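PDB 7O2N: UTP--glucose-1-phosphate uridylyltransferase YngB from Bacillus subtilis, which catalyses the formation of UDP-glucose and diphosphate from UTP and glucose 1-phosphate, a step toward diglucosyl-diacylglycerol and teichoic acid glucosylation. Local coordinates for residues 51-65 with 95-107. Residues are numbered along the deposited sequence; the frame is centred on the assembly and turned at random.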
loop_
_atom_site.group_PDB
_atom_site.type_symbol
_atom_site.label_atom_id
_atom_site.label_comp_id
_atom_site.label_asym_id
_atom_site.label_seq_id
_atom_site.Cartn_x
_atom_site.Cartn_y
_atom_site.Cartn_z
ATOM N N GLU A 51 -19.097 6.700 -18.271
ATOM C CA GLU A 51 -20.124 5.995 -17.515
ATOM C C GLU A 51 -19.802 4.495 -17.423
ATOM O O GLU A 51 -20.263 3.841 -16.499
ATOM C CB GLU A 51 -21.518 6.370 -18.028
ATOM C CG GLU A 51 -21.539 6.720 -19.515
ATOM C CD GLU A 51 -22.848 7.197 -20.133
ATOM O OE1 GLU A 51 -23.661 7.821 -19.408
ATOM O OE2 GLU A 51 -23.044 6.965 -21.356
ATOM N N ASP A 52 -18.972 3.965 -18.342
ATOM C CA ASP A 52 -18.746 2.528 -18.430
ATOM C C ASP A 52 -17.272 2.220 -18.692
ATOM O O ASP A 52 -16.704 2.649 -19.692
ATOM C CB ASP A 52 -19.619 1.888 -19.514
ATOM C CG ASP A 52 -21.122 2.115 -19.369
ATOM O OD1 ASP A 52 -21.697 1.726 -18.304
ATOM O OD2 ASP A 52 -21.722 2.654 -20.338
ATOM N N ILE A 53 -16.682 1.429 -17.793
ATOM C CA ILE A 53 -15.276 1.067 -17.832
ATOM C C ILE A 53 -15.157 -0.456 -17.951
ATOM O O ILE A 53 -15.850 -1.225 -17.265
ATOM C CB ILE A 53 -14.586 1.584 -16.557
ATOM C CG1 ILE A 53 -14.648 3.111 -16.455
ATOM C CG2 ILE A 53 -13.164 1.062 -16.456
ATOM C CD1 ILE A 53 -14.185 3.686 -15.125
ATOM N N LEU A 54 -14.264 -0.887 -18.846
ATOM C CA LEU A 54 -13.884 -2.286 -18.901
ATOM C C LEU A 54 -12.451 -2.408 -18.400
ATOM O O LEU A 54 -11.535 -1.777 -18.922
ATOM C CB LEU A 54 -13.973 -2.778 -20.344
ATOM C CG LEU A 54 -13.489 -4.211 -20.572
ATOM C CD1 LEU A 54 -14.228 -5.221 -19.692
ATOM C CD2 LEU A 54 -13.661 -4.603 -22.026
ATOM N N ILE A 55 -12.266 -3.216 -17.364
ATOM C CA ILE A 55 -10.931 -3.507 -16.885
ATOM C C ILE A 55 -10.535 -4.855 -17.462
ATOM O O ILE A 55 -11.266 -5.834 -17.319
ATOM C CB ILE A 55 -10.902 -3.523 -15.347
ATOM C CG1 ILE A 55 -11.357 -2.184 -14.768
ATOM C CG2 ILE A 55 -9.529 -3.945 -14.848
ATOM C CD1 ILE A 55 -11.446 -2.181 -13.279
ATOM N N ILE A 56 -9.405 -4.873 -18.174
ATOM C CA ILE A 56 -8.826 -6.116 -18.645
ATOM C C ILE A 56 -7.951 -6.569 -17.485
ATOM O O ILE A 56 -6.905 -5.982 -17.210
ATOM C CB ILE A 56 -8.002 -5.921 -19.936
ATOM C CG1 ILE A 56 -8.602 -4.954 -20.973
ATOM C CG2 ILE A 56 -7.585 -7.251 -20.532
ATOM C CD1 ILE A 56 -10.063 -5.112 -21.315
ATOM N N THR A 57 -8.442 -7.563 -16.748
ATOM C CA THR A 57 -7.768 -8.001 -15.544
ATOM C C THR A 57 -7.120 -9.354 -15.821
ATOM O O THR A 57 -7.370 -9.951 -16.860
ATOM C CB THR A 57 -8.765 -8.014 -14.375
ATOM O OG1 THR A 57 -8.089 -8.440 -13.187
ATOM C CG2 THR A 57 -9.947 -8.930 -14.607
ATOM N N GLY A 58 -6.328 -9.839 -14.867
ATOM C CA GLY A 58 -5.717 -11.160 -14.913
ATOM C C GLY A 58 -6.047 -11.995 -13.672
ATOM O O GLY A 58 -7.062 -11.757 -13.014
ATOM N N ARG A 59 -5.171 -12.966 -13.360
ATOM C CA ARG A 59 -5.381 -13.902 -12.264
ATOM C C ARG A 59 -5.080 -13.225 -10.930
ATOM O O ARG A 59 -4.207 -12.357 -10.836
ATOM C CB ARG A 59 -4.502 -15.137 -12.464
ATOM C CG ARG A 59 -5.196 -16.290 -13.181
ATOM C CD ARG A 59 -4.281 -17.278 -13.906
ATOM N NE ARG A 59 -4.300 -17.261 -15.371
ATOM C CZ ARG A 59 -3.663 -16.373 -16.140
ATOM N NH1 ARG A 59 -2.948 -15.405 -15.592
ATOM N NH2 ARG A 59 -3.750 -16.447 -17.457
ATOM N N ASN A 60 -5.815 -13.657 -9.898
ATOM C CA ASN A 60 -5.688 -13.180 -8.524
ATOM C C ASN A 60 -5.714 -11.659 -8.468
ATOM O O ASN A 60 -4.929 -11.073 -7.729
ATOM C CB ASN A 60 -4.411 -13.654 -7.821
ATOM C CG ASN A 60 -3.969 -15.032 -8.267
ATOM O OD1 ASN A 60 -3.396 -15.204 -9.347
ATOM N ND2 ASN A 60 -4.228 -16.025 -7.436
ATOM N N LYS A 61 -6.605 -11.032 -9.237
ATOM C CA LYS A 61 -6.814 -9.604 -9.076
ATOM C C LYS A 61 -8.244 -9.319 -8.610
ATOM O O LYS A 61 -8.798 -8.267 -8.949
ATOM C CB LYS A 61 -6.473 -8.855 -10.366
ATOM C CG LYS A 61 -5.036 -9.047 -10.803
ATOM C CD LYS A 61 -4.579 -7.979 -11.754
ATOM C CE LYS A 61 -3.069 -7.926 -11.858
ATOM N NZ LYS A 61 -2.630 -6.579 -12.277
ATOM N N ARG A 62 -8.805 -10.251 -7.819
ATOM C CA ARG A 62 -10.165 -10.157 -7.314
ATOM C C ARG A 62 -10.326 -8.848 -6.549
ATOM O O ARG A 62 -11.360 -8.197 -6.656
ATOM C CB ARG A 62 -10.555 -11.362 -6.447
ATOM N N SER A 63 -9.291 -8.433 -5.810
ATOM C CA SER A 63 -9.421 -7.257 -4.967
ATOM C C SER A 63 -9.860 -6.002 -5.731
ATOM O O SER A 63 -10.549 -5.152 -5.157
ATOM C CB SER A 63 -8.209 -7.034 -4.117
ATOM O OG SER A 63 -7.037 -6.834 -4.886
ATOM N N ILE A 64 -9.490 -5.874 -7.012
ATOM C CA ILE A 64 -9.924 -4.718 -7.785
ATOM C C ILE A 64 -11.450 -4.738 -7.906
ATOM O O ILE A 64 -12.103 -3.723 -7.686
ATOM C CB ILE A 64 -9.249 -4.662 -9.172
ATOM C CG1 ILE A 64 -7.741 -4.418 -9.095
ATOM C CG2 ILE A 64 -9.918 -3.667 -10.109
ATOM C CD1 ILE A 64 -7.006 -5.072 -10.250
ATOM N N GLU A 65 -12.007 -5.908 -8.250
ATOM C CA GLU A 65 -13.432 -6.085 -8.500
ATOM C C GLU A 65 -14.224 -5.870 -7.208
ATOM O O GLU A 65 -15.326 -5.313 -7.217
ATOM C CB GLU A 65 -13.699 -7.475 -9.099
ATOM C CG GLU A 65 -12.735 -7.855 -10.217
ATOM C CD GLU A 65 -12.812 -9.287 -10.719
ATOM O OE1 GLU A 65 -13.927 -9.845 -10.683
ATOM O OE2 GLU A 65 -11.760 -9.835 -11.157
ATOM N N ASP A 95 -20.087 3.583 -6.799
ATOM C CA ASP A 95 -21.036 4.283 -7.656
ATOM C C ASP A 95 -20.346 5.113 -8.738
ATOM O O ASP A 95 -20.999 5.699 -9.597
ATOM C CB ASP A 95 -22.047 5.091 -6.841
ATOM C CG ASP A 95 -23.344 4.337 -6.594
ATOM O OD1 ASP A 95 -24.027 4.667 -5.598
ATOM O OD2 ASP A 95 -23.665 3.429 -7.408
ATOM N N LEU A 96 -19.016 5.136 -8.736
ATOM C CA LEU A 96 -18.299 5.992 -9.666
ATOM C C LEU A 96 -18.698 5.718 -11.112
ATOM O O LEU A 96 -18.900 6.644 -11.872
ATOM C CB LEU A 96 -16.802 5.776 -9.454
ATOM C CG LEU A 96 -16.276 6.326 -8.138
ATOM C CD1 LEU A 96 -15.219 5.412 -7.568
ATOM C CD2 LEU A 96 -15.711 7.708 -8.370
ATOM N N ALA A 97 -18.761 4.452 -11.510
ATOM C CA ALA A 97 -19.006 4.111 -12.906
ATOM C C ALA A 97 -19.502 2.677 -12.942
ATOM O O ALA A 97 -19.538 2.027 -11.904
ATOM C CB ALA A 97 -17.733 4.245 -13.703
ATOM N N ASN A 98 -19.903 2.193 -14.116
ATOM C CA ASN A 98 -20.299 0.801 -14.227
ATOM C C ASN A 98 -19.062 0.026 -14.645
ATOM O O ASN A 98 -18.589 0.207 -15.770
ATOM C CB ASN A 98 -21.406 0.588 -15.263
ATOM C CG ASN A 98 -22.677 1.355 -14.978
ATOM O OD1 ASN A 98 -23.117 1.451 -13.826
ATOM N ND2 ASN A 98 -23.272 1.885 -16.033
ATOM N N ILE A 99 -18.563 -0.816 -13.730
ATOM C CA ILE A 99 -17.267 -1.434 -13.924
ATOM C C ILE A 99 -17.455 -2.853 -14.449
ATOM O O ILE A 99 -17.974 -3.702 -13.728
ATOM C CB ILE A 99 -16.472 -1.429 -12.610
ATOM C CG1 ILE A 99 -16.491 -0.074 -11.907
ATOM C CG2 ILE A 99 -15.050 -1.882 -12.861
ATOM C CD1 ILE A 99 -15.913 1.050 -12.723
ATOM N N HIS A 100 -16.996 -3.093 -15.681
ATOM C CA HIS A 100 -17.017 -4.416 -16.294
ATOM C C HIS A 100 -15.610 -5.020 -16.261
ATOM O O HIS A 100 -14.643 -4.273 -16.245
ATOM C CB HIS A 100 -17.528 -4.294 -17.740
ATOM C CG HIS A 100 -18.846 -3.602 -17.859
ATOM N ND1 HIS A 100 -19.086 -2.358 -17.319
ATOM C CD2 HIS A 100 -19.998 -3.969 -18.449
ATOM C CE1 HIS A 100 -20.328 -2.000 -17.556
ATOM N NE2 HIS A 100 -20.904 -2.966 -18.258
ATOM N N TYR A 101 -15.504 -6.359 -16.265
ATOM C CA TYR A 101 -14.224 -7.064 -16.289
ATOM C C TYR A 101 -14.160 -8.117 -17.390
ATOM O O TYR A 101 -15.141 -8.773 -17.723
ATOM C CB TYR A 101 -13.965 -7.801 -14.978
ATOM C CG TYR A 101 -14.049 -6.867 -13.813
ATOM C CD1 TYR A 101 -12.999 -6.016 -13.504
ATOM C CD2 TYR A 101 -15.213 -6.775 -13.076
ATOM C CE1 TYR A 101 -13.099 -5.108 -12.459
ATOM C CE2 TYR A 101 -15.329 -5.873 -12.030
ATOM C CZ TYR A 101 -14.272 -5.027 -11.724
ATOM O OH TYR A 101 -14.370 -4.145 -10.683
ATOM N N ILE A 102 -12.968 -8.295 -17.937
ATOM C CA ILE A 102 -12.700 -9.412 -18.818
ATOM C C ILE A 102 -11.328 -9.929 -18.442
ATOM O O ILE A 102 -10.470 -9.154 -18.032
ATOM C CB ILE A 102 -12.740 -8.986 -20.301
ATOM C CG1 ILE A 102 -12.535 -10.177 -21.234
ATOM C CG2 ILE A 102 -11.749 -7.877 -20.608
ATOM C CD1 ILE A 102 -13.805 -10.749 -21.774
ATOM N N ARG A 103 -11.134 -11.235 -18.575
ATOM C CA ARG A 103 -9.800 -11.740 -18.321
ATOM C C ARG A 103 -8.984 -11.736 -19.605
ATOM O O ARG A 103 -9.439 -12.256 -20.616
ATOM C CB ARG A 103 -9.877 -13.129 -17.706
ATOM C CG ARG A 103 -9.354 -13.113 -16.289
ATOM C CD ARG A 103 -10.403 -13.327 -15.232
ATOM N NE ARG A 103 -9.739 -14.343 -14.432
ATOM C CZ ARG A 103 -9.993 -14.612 -13.165
ATOM N NH1 ARG A 103 -10.914 -13.924 -12.503
ATOM N NH2 ARG A 103 -9.314 -15.580 -12.576
ATOM N N GLN A 104 -7.791 -11.138 -19.564
ATOM C CA GLN A 104 -6.854 -11.310 -20.658
ATOM C C GLN A 104 -6.363 -12.747 -20.590
ATOM O O GLN A 104 -5.995 -13.225 -19.514
ATOM C CB GLN A 104 -5.693 -10.349 -20.490
ATOM C CG GLN A 104 -5.057 -9.996 -21.822
ATOM C CD GLN A 104 -3.805 -9.177 -21.624
ATOM O OE1 GLN A 104 -3.130 -9.274 -20.587
ATOM N NE2 GLN A 104 -3.490 -8.388 -22.642
ATOM N N LYS A 105 -6.410 -13.465 -21.713
ATOM C CA LYS A 105 -6.209 -14.899 -21.551
ATOM C C LYS A 105 -4.728 -15.171 -21.309
ATOM O O LYS A 105 -4.382 -15.670 -20.239
ATOM C CB LYS A 105 -6.928 -15.725 -22.624
ATOM C CG LYS A 105 -8.358 -16.096 -22.245
ATOM C CD LYS A 105 -9.122 -16.763 -23.359
ATOM C CE LYS A 105 -9.620 -15.791 -24.410
ATOM N NZ LYS A 105 -10.338 -16.504 -25.497
ATOM N N GLU A 106 -3.882 -14.798 -22.287
ATOM C CA GLU A 106 -2.435 -14.858 -22.143
ATOM C C GLU A 106 -1.866 -13.441 -22.221
ATOM O O GLU A 106 -2.491 -12.565 -22.813
ATOM C CB GLU A 106 -1.770 -15.850 -23.104
ATOM C CG GLU A 106 -2.144 -15.664 -24.562
ATOM C CD GLU A 106 -3.595 -15.972 -24.884
ATOM O OE1 GLU A 106 -3.940 -17.171 -24.912
ATOM O OE2 GLU A 106 -4.383 -15.011 -25.072
ATOM N N PRO A 107 -0.701 -13.173 -21.580
ATOM C CA PRO A 107 -0.184 -11.806 -21.458
ATOM C C PRO A 107 0.562 -11.312 -22.691
ATOM O O PRO A 107 1.693 -11.710 -22.924
ATOM C CB PRO A 107 0.808 -11.927 -20.293
ATOM C CG PRO A 107 1.308 -13.361 -20.377
ATOM C CD PRO A 107 0.144 -14.172 -20.902
#
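Asp52 and Asn98 begin the pairing of two parallel strands, 52-57 and 98-103. Seven backbone hydrogen bonds join them. Strand 98-103 donates from Asn98, His100, Ile102 and, just beyond it, Gln104. Their acceptors are the carbonyls of Glu51, Ile53, Ile55 and Thr57. In return Ile53 N and Ile55 N use Asn98 O and His100 O, and Thr57 N uses Ile102 O at 2.9 Å. On its other edge, strand 52-57 is bonded to strand 6-11, where Asp52, Leu54 and Ile56 make backbone hydrogen bonds with Ala7 and Ile9.

Side chains add to the polar pairing at one end. Asn98 ND2 gives a hydrogen to Asp52 OD1 at 2.8 Å, with the carboxylate and amide nearly coplanar. His100 ND1 lies 3.0 Å from Asn98 O, a weak bond, and also reaches Ile53 O weakly. At the other end, Arg59 NH1 forms a salt bridge with Glu73 OE1 of the second subunit.

On the face that carries Ile53, Ile55 and Thr57, Tyr101 has CG beside its backbone N (chi1 -55°), and its ring comes alongside Ile55 and under Glu65. Glu65 CG of helix 62-67 sits over the ring centre, a CH-pi contact at 3.5 Å from the centroid. Ile55 CD1 meets Tyr101 CE1 at 3.5 Å. Glu65 OE2 is 4.4 Å from Arg103 NH1, too far for a salt bridge.

The chemistry is therefore that of a parallel sheet in a GT-A nucleotidyltransferase fold: backbone hydrogen bonds hold the strands together, side-chain pairs such as Asp52 with Asn98 are particular to this register, and helix 62-67 covers Tyr101 mainly through aliphatic carbon.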